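Local coordinates for Low molecular weight phosphotyrosine phosphatase family protein (Streptococcus pyogenes, PDB 5GOT) that probably hydrolyses phosphotyrosine in proteins, as a low molecular weight protein tyrosine phosphatase, at residues F76-V90 with M96-F108. Numbering follows the deposited sequence.
Sequences FNTFDYIIGMDSDNV and MSQHQWDSKIYLF
Lys104 and Phe76 meet through a lysine-to-carbonyl hydrogen bond and bury the most surface of the contact, followed by Tyr106. Ser97 CB sits over the centre of one face of the Phe76 ring, 3.7 Å from the ring centroid. Ile105 CD1 touches that ring at its edge. Phe76 CB lies over a face of the Trp101 five-membered ring, 4.0 Å from its centroid. The two rings tilt by only 20° but are displaced, with little of one above the other.

Lys104 reaches the C-terminal end of helix 73-78. A bend at chi3 (78°) turns its ammonium group to two carbonyls. Lys104 NZ donates to Phe76 O at 2.7 Å and to Phe79 O at 2.9 Å. A water takes a third bond from NZ and donates to Asn77 O.

Strands 81-84 and 105-107 run parallel, and their ladder starts with Ile82 N to Lys104 O at 2.8 Å. It continues from Tyr106 N to Ile82 O, from Gly84 N to Tyr106 O and from Phe108 N to Gly84 O. The Tyr106 ring meets the Tyr81 ring obliquely, with CE1 of Tyr106 3.4 Å from CD2 of Tyr81. Beyond the ladder, Met85 CE lies over the centre of one face of the Phe108 ring, a Met-aromatic contact.

The two strands and helix 87-96 form a beta-alpha-beta unit at one edge of the parallel sheet. The ammonium group, gripped by two carbonyls and a water, would partly offset the negative end of the short helix's dipole. It ties the end of helix 73-78 to the 3-10 turn that leads into the edge strand.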
# COMPACT_ATOMS: atom_id res chain seq x y z
N PHE A 76 -0.70 1.04 -14.20
CA PHE A 76 -0.93 -0.38 -14.47
C PHE A 76 0.17 -0.98 -15.34
O PHE A 76 0.47 -2.17 -15.22
CB PHE A 76 -2.29 -0.61 -15.13
CG PHE A 76 -3.45 -0.55 -14.19
CD1 PHE A 76 -3.77 -1.66 -13.40
CD2 PHE A 76 -4.25 0.57 -14.12
CE1 PHE A 76 -4.87 -1.62 -12.54
CE2 PHE A 76 -5.34 0.62 -13.27
CZ PHE A 76 -5.66 -0.48 -12.48
N ASN A 77 0.77 -0.17 -16.22
CA ASN A 77 1.86 -0.65 -17.08
C ASN A 77 3.19 -0.67 -16.35
O ASN A 77 4.01 -1.57 -16.57
CB ASN A 77 1.98 0.23 -18.33
CG ASN A 77 1.01 -0.16 -19.41
OD1 ASN A 77 1.31 -1.03 -20.24
ND2 ASN A 77 -0.17 0.46 -19.41
N THR A 78 3.42 0.31 -15.48
CA THR A 78 4.73 0.49 -14.85
C THR A 78 4.93 -0.41 -13.63
O THR A 78 6.01 -0.97 -13.44
CB THR A 78 4.91 1.95 -14.44
OG1 THR A 78 4.55 2.79 -15.55
CG2 THR A 78 6.36 2.22 -14.04
N PHE A 79 3.92 -0.55 -12.77
CA PHE A 79 4.14 -1.27 -11.52
C PHE A 79 4.17 -2.78 -11.76
O PHE A 79 3.46 -3.30 -12.63
CB PHE A 79 3.07 -0.91 -10.49
CG PHE A 79 3.26 0.46 -9.88
CD1 PHE A 79 4.24 0.67 -8.92
CD2 PHE A 79 2.49 1.52 -10.29
CE1 PHE A 79 4.44 1.94 -8.36
CE2 PHE A 79 2.69 2.80 -9.76
CZ PHE A 79 3.66 3.00 -8.79
N ASP A 80 5.03 -3.46 -11.02
CA ASP A 80 5.10 -4.91 -11.07
C ASP A 80 4.04 -5.56 -10.19
O ASP A 80 3.51 -6.62 -10.54
CB ASP A 80 6.48 -5.38 -10.64
CG ASP A 80 7.58 -4.83 -11.52
OD1 ASP A 80 7.39 -4.82 -12.76
OD2 ASP A 80 8.62 -4.40 -10.98
N TYR A 81 3.72 -4.95 -9.06
CA TYR A 81 2.77 -5.51 -8.12
C TYR A 81 1.85 -4.40 -7.66
O TYR A 81 2.31 -3.37 -7.17
CB TYR A 81 3.49 -6.14 -6.92
CG TYR A 81 4.58 -7.11 -7.30
CD1 TYR A 81 5.87 -6.67 -7.55
CD2 TYR A 81 4.32 -8.47 -7.40
CE1 TYR A 81 6.88 -7.55 -7.90
CE2 TYR A 81 5.32 -9.37 -7.76
CZ TYR A 81 6.60 -8.90 -8.00
OH TYR A 81 7.60 -9.78 -8.35
N ILE A 82 0.55 -4.60 -7.84
CA ILE A 82 -0.46 -3.64 -7.45
C ILE A 82 -1.31 -4.34 -6.41
O ILE A 82 -2.00 -5.32 -6.72
CB ILE A 82 -1.29 -3.19 -8.66
CG1 ILE A 82 -0.34 -2.67 -9.74
CG2 ILE A 82 -2.28 -2.13 -8.24
CD1 ILE A 82 -0.95 -2.51 -11.11
N ILE A 83 -1.22 -3.88 -5.17
CA ILE A 83 -1.67 -4.64 -4.01
C ILE A 83 -2.83 -3.87 -3.39
O ILE A 83 -2.64 -2.78 -2.85
CB ILE A 83 -0.53 -4.87 -3.01
CG1 ILE A 83 0.64 -5.58 -3.69
CG2 ILE A 83 -1.01 -5.65 -1.80
CD1 ILE A 83 1.87 -5.76 -2.83
N GLY A 84 -4.04 -4.42 -3.49
CA GLY A 84 -5.21 -3.77 -2.94
C GLY A 84 -5.39 -4.13 -1.48
O GLY A 84 -5.10 -5.25 -1.05
N MET A 85 -5.87 -3.16 -0.69
CA MET A 85 -5.91 -3.35 0.75
C MET A 85 -7.08 -4.22 1.20
O MET A 85 -6.99 -4.83 2.28
CB MET A 85 -5.92 -1.98 1.46
CG MET A 85 -4.68 -1.13 1.15
SD MET A 85 -3.07 -1.98 1.38
CE MET A 85 -3.08 -2.20 3.18
N ASP A 86 -8.15 -4.31 0.42
CA ASP A 86 -9.22 -5.27 0.69
C ASP A 86 -9.80 -5.74 -0.64
O ASP A 86 -9.43 -5.24 -1.71
CB ASP A 86 -10.31 -4.71 1.64
CG ASP A 86 -11.15 -3.57 1.01
OD1 ASP A 86 -11.32 -3.50 -0.22
OD2 ASP A 86 -11.70 -2.74 1.79
N SER A 87 -10.73 -6.70 -0.57
CA SER A 87 -11.22 -7.34 -1.79
C SER A 87 -11.98 -6.36 -2.68
O SER A 87 -12.00 -6.53 -3.90
CB SER A 87 -12.12 -8.52 -1.43
OG SER A 87 -13.29 -8.08 -0.78
N ASP A 88 -12.62 -5.34 -2.09
CA ASP A 88 -13.25 -4.31 -2.91
C ASP A 88 -12.23 -3.58 -3.77
O ASP A 88 -12.48 -3.31 -4.95
CB ASP A 88 -14.01 -3.30 -2.04
CG ASP A 88 -15.21 -3.91 -1.33
OD1 ASP A 88 -15.86 -4.81 -1.92
OD2 ASP A 88 -15.51 -3.47 -0.20
N ASN A 89 -11.08 -3.22 -3.18
CA ASN A 89 -10.05 -2.56 -3.97
C ASN A 89 -9.58 -3.47 -5.10
O ASN A 89 -9.34 -3.01 -6.22
CB ASN A 89 -8.85 -2.17 -3.11
CG ASN A 89 -9.24 -1.41 -1.87
OD1 ASN A 89 -8.71 -1.66 -0.79
ND2 ASN A 89 -10.18 -0.47 -2.02
N VAL A 90 -9.45 -4.76 -4.81
CA VAL A 90 -8.98 -5.71 -5.81
C VAL A 90 -9.96 -5.79 -6.97
O VAL A 90 -9.56 -5.71 -8.15
CB VAL A 90 -8.73 -7.09 -5.17
CG1 VAL A 90 -8.60 -8.16 -6.25
CG2 VAL A 90 -7.46 -7.05 -4.33
N MET A 96 -11.62 -1.48 -13.58
CA MET A 96 -11.17 -0.22 -14.17
C MET A 96 -10.04 -0.42 -15.17
O MET A 96 -9.86 0.43 -16.05
CB MET A 96 -10.76 0.77 -13.07
CG MET A 96 -9.49 0.44 -12.30
SD MET A 96 -9.27 1.56 -10.90
CE MET A 96 -9.11 3.15 -11.74
N SER A 97 -9.31 -1.53 -15.09
CA SER A 97 -8.29 -1.86 -16.08
C SER A 97 -8.75 -2.92 -17.08
O SER A 97 -7.92 -3.44 -17.83
CB SER A 97 -7.00 -2.31 -15.39
OG SER A 97 -7.21 -3.51 -14.66
N GLN A 98 -10.04 -3.27 -17.08
CA GLN A 98 -10.62 -4.27 -18.01
C GLN A 98 -9.82 -5.57 -18.02
O GLN A 98 -9.61 -6.19 -19.06
CB GLN A 98 -10.74 -3.73 -19.43
CG GLN A 98 -11.44 -2.40 -19.54
CD GLN A 98 -10.45 -1.29 -19.81
OE1 GLN A 98 -9.74 -1.33 -20.81
NE2 GLN A 98 -10.39 -0.31 -18.92
N HIS A 99 -9.36 -5.97 -16.84
CA HIS A 99 -8.76 -7.28 -16.64
C HIS A 99 -7.54 -7.52 -17.52
O HIS A 99 -7.18 -8.67 -17.78
CB HIS A 99 -9.81 -8.38 -16.86
CG HIS A 99 -10.90 -8.38 -15.83
ND1 HIS A 99 -10.83 -9.11 -14.66
CD2 HIS A 99 -12.10 -7.75 -15.81
CE1 HIS A 99 -11.93 -8.94 -13.97
NE2 HIS A 99 -12.72 -8.11 -14.63
N GLN A 100 -6.89 -6.45 -17.97
CA GLN A 100 -5.70 -6.56 -18.82
C GLN A 100 -4.44 -6.91 -18.04
O GLN A 100 -3.44 -7.29 -18.66
CB GLN A 100 -5.48 -5.24 -19.56
CG GLN A 100 -6.64 -4.79 -20.41
CD GLN A 100 -6.39 -3.43 -21.06
OE1 GLN A 100 -7.08 -2.45 -20.77
NE2 GLN A 100 -5.38 -3.36 -21.94
N TRP A 101 -4.48 -6.79 -16.71
CA TRP A 101 -3.30 -6.91 -15.87
C TRP A 101 -3.58 -7.73 -14.61
O TRP A 101 -2.96 -7.48 -13.56
CB TRP A 101 -2.81 -5.52 -15.44
CG TRP A 101 -2.64 -4.57 -16.56
CD1 TRP A 101 -3.52 -3.59 -16.97
CD2 TRP A 101 -1.52 -4.51 -17.44
NE1 TRP A 101 -2.99 -2.92 -18.06
CE2 TRP A 101 -1.77 -3.46 -18.36
CE3 TRP A 101 -0.33 -5.23 -17.54
CZ2 TRP A 101 -0.86 -3.13 -19.36
CZ3 TRP A 101 0.58 -4.89 -18.53
CH2 TRP A 101 0.30 -3.85 -19.43
N ASP A 102 -4.50 -8.69 -14.67
CA ASP A 102 -4.96 -9.31 -13.43
C ASP A 102 -3.83 -10.00 -12.69
O ASP A 102 -3.87 -10.10 -11.46
CB ASP A 102 -6.09 -10.29 -13.71
CG ASP A 102 -7.39 -9.60 -13.96
OD1 ASP A 102 -7.43 -8.36 -13.86
OD2 ASP A 102 -8.39 -10.30 -14.24
N SER A 103 -2.80 -10.46 -13.41
CA SER A 103 -1.71 -11.17 -12.75
C SER A 103 -0.76 -10.24 -11.99
O SER A 103 0.09 -10.74 -11.24
CB SER A 103 -0.91 -12.01 -13.75
OG SER A 103 -0.04 -11.19 -14.50
N LYS A 104 -0.87 -8.92 -12.13
CA LYS A 104 -0.12 -8.06 -11.21
C LYS A 104 -0.96 -7.57 -10.03
O LYS A 104 -0.43 -6.82 -9.20
CB LYS A 104 0.50 -6.87 -11.95
CG LYS A 104 -0.09 -6.52 -13.28
CD LYS A 104 0.50 -5.22 -13.85
CE LYS A 104 1.88 -5.42 -14.48
NZ LYS A 104 2.34 -4.16 -15.16
N ILE A 105 -2.21 -7.99 -9.89
CA ILE A 105 -3.09 -7.47 -8.85
C ILE A 105 -3.25 -8.50 -7.74
O ILE A 105 -3.61 -9.66 -7.99
CB ILE A 105 -4.45 -7.05 -9.45
CG1 ILE A 105 -4.21 -5.93 -10.49
CG2 ILE A 105 -5.40 -6.58 -8.37
CD1 ILE A 105 -5.45 -5.48 -11.24
N TYR A 106 -2.97 -8.07 -6.50
CA TYR A 106 -2.91 -8.92 -5.32
C TYR A 106 -3.75 -8.33 -4.19
O TYR A 106 -3.93 -7.11 -4.10
CB TYR A 106 -1.48 -9.08 -4.78
CG TYR A 106 -0.46 -9.70 -5.73
CD1 TYR A 106 0.11 -8.95 -6.76
CD2 TYR A 106 -0.02 -11.01 -5.55
CE1 TYR A 106 1.05 -9.50 -7.61
CE2 TYR A 106 0.94 -11.57 -6.41
CZ TYR A 106 1.47 -10.80 -7.43
OH TYR A 106 2.42 -11.31 -8.29
N LEU A 107 -4.21 -9.20 -3.30
CA LEU A 107 -4.81 -8.78 -2.05
C LEU A 107 -3.72 -8.64 -0.99
O LEU A 107 -2.91 -9.55 -0.81
CB LEU A 107 -5.87 -9.79 -1.60
CG LEU A 107 -6.60 -9.44 -0.30
CD1 LEU A 107 -7.40 -8.16 -0.47
CD2 LEU A 107 -7.52 -10.60 0.09
N PHE A 108 -3.74 -7.51 -0.27
CA PHE A 108 -2.69 -7.24 0.72
C PHE A 108 -2.53 -8.36 1.74
O PHE A 108 -1.40 -8.73 2.09
CB PHE A 108 -2.98 -5.91 1.44
CG PHE A 108 -1.93 -5.54 2.45
CD1 PHE A 108 -0.77 -4.89 2.05
CD2 PHE A 108 -2.12 -5.82 3.80
CE1 PHE A 108 0.20 -4.54 2.98
CE2 PHE A 108 -1.16 -5.48 4.73
CZ PHE A 108 0.01 -4.84 4.32
O HOH W 1 3.84 -4.57 -17.63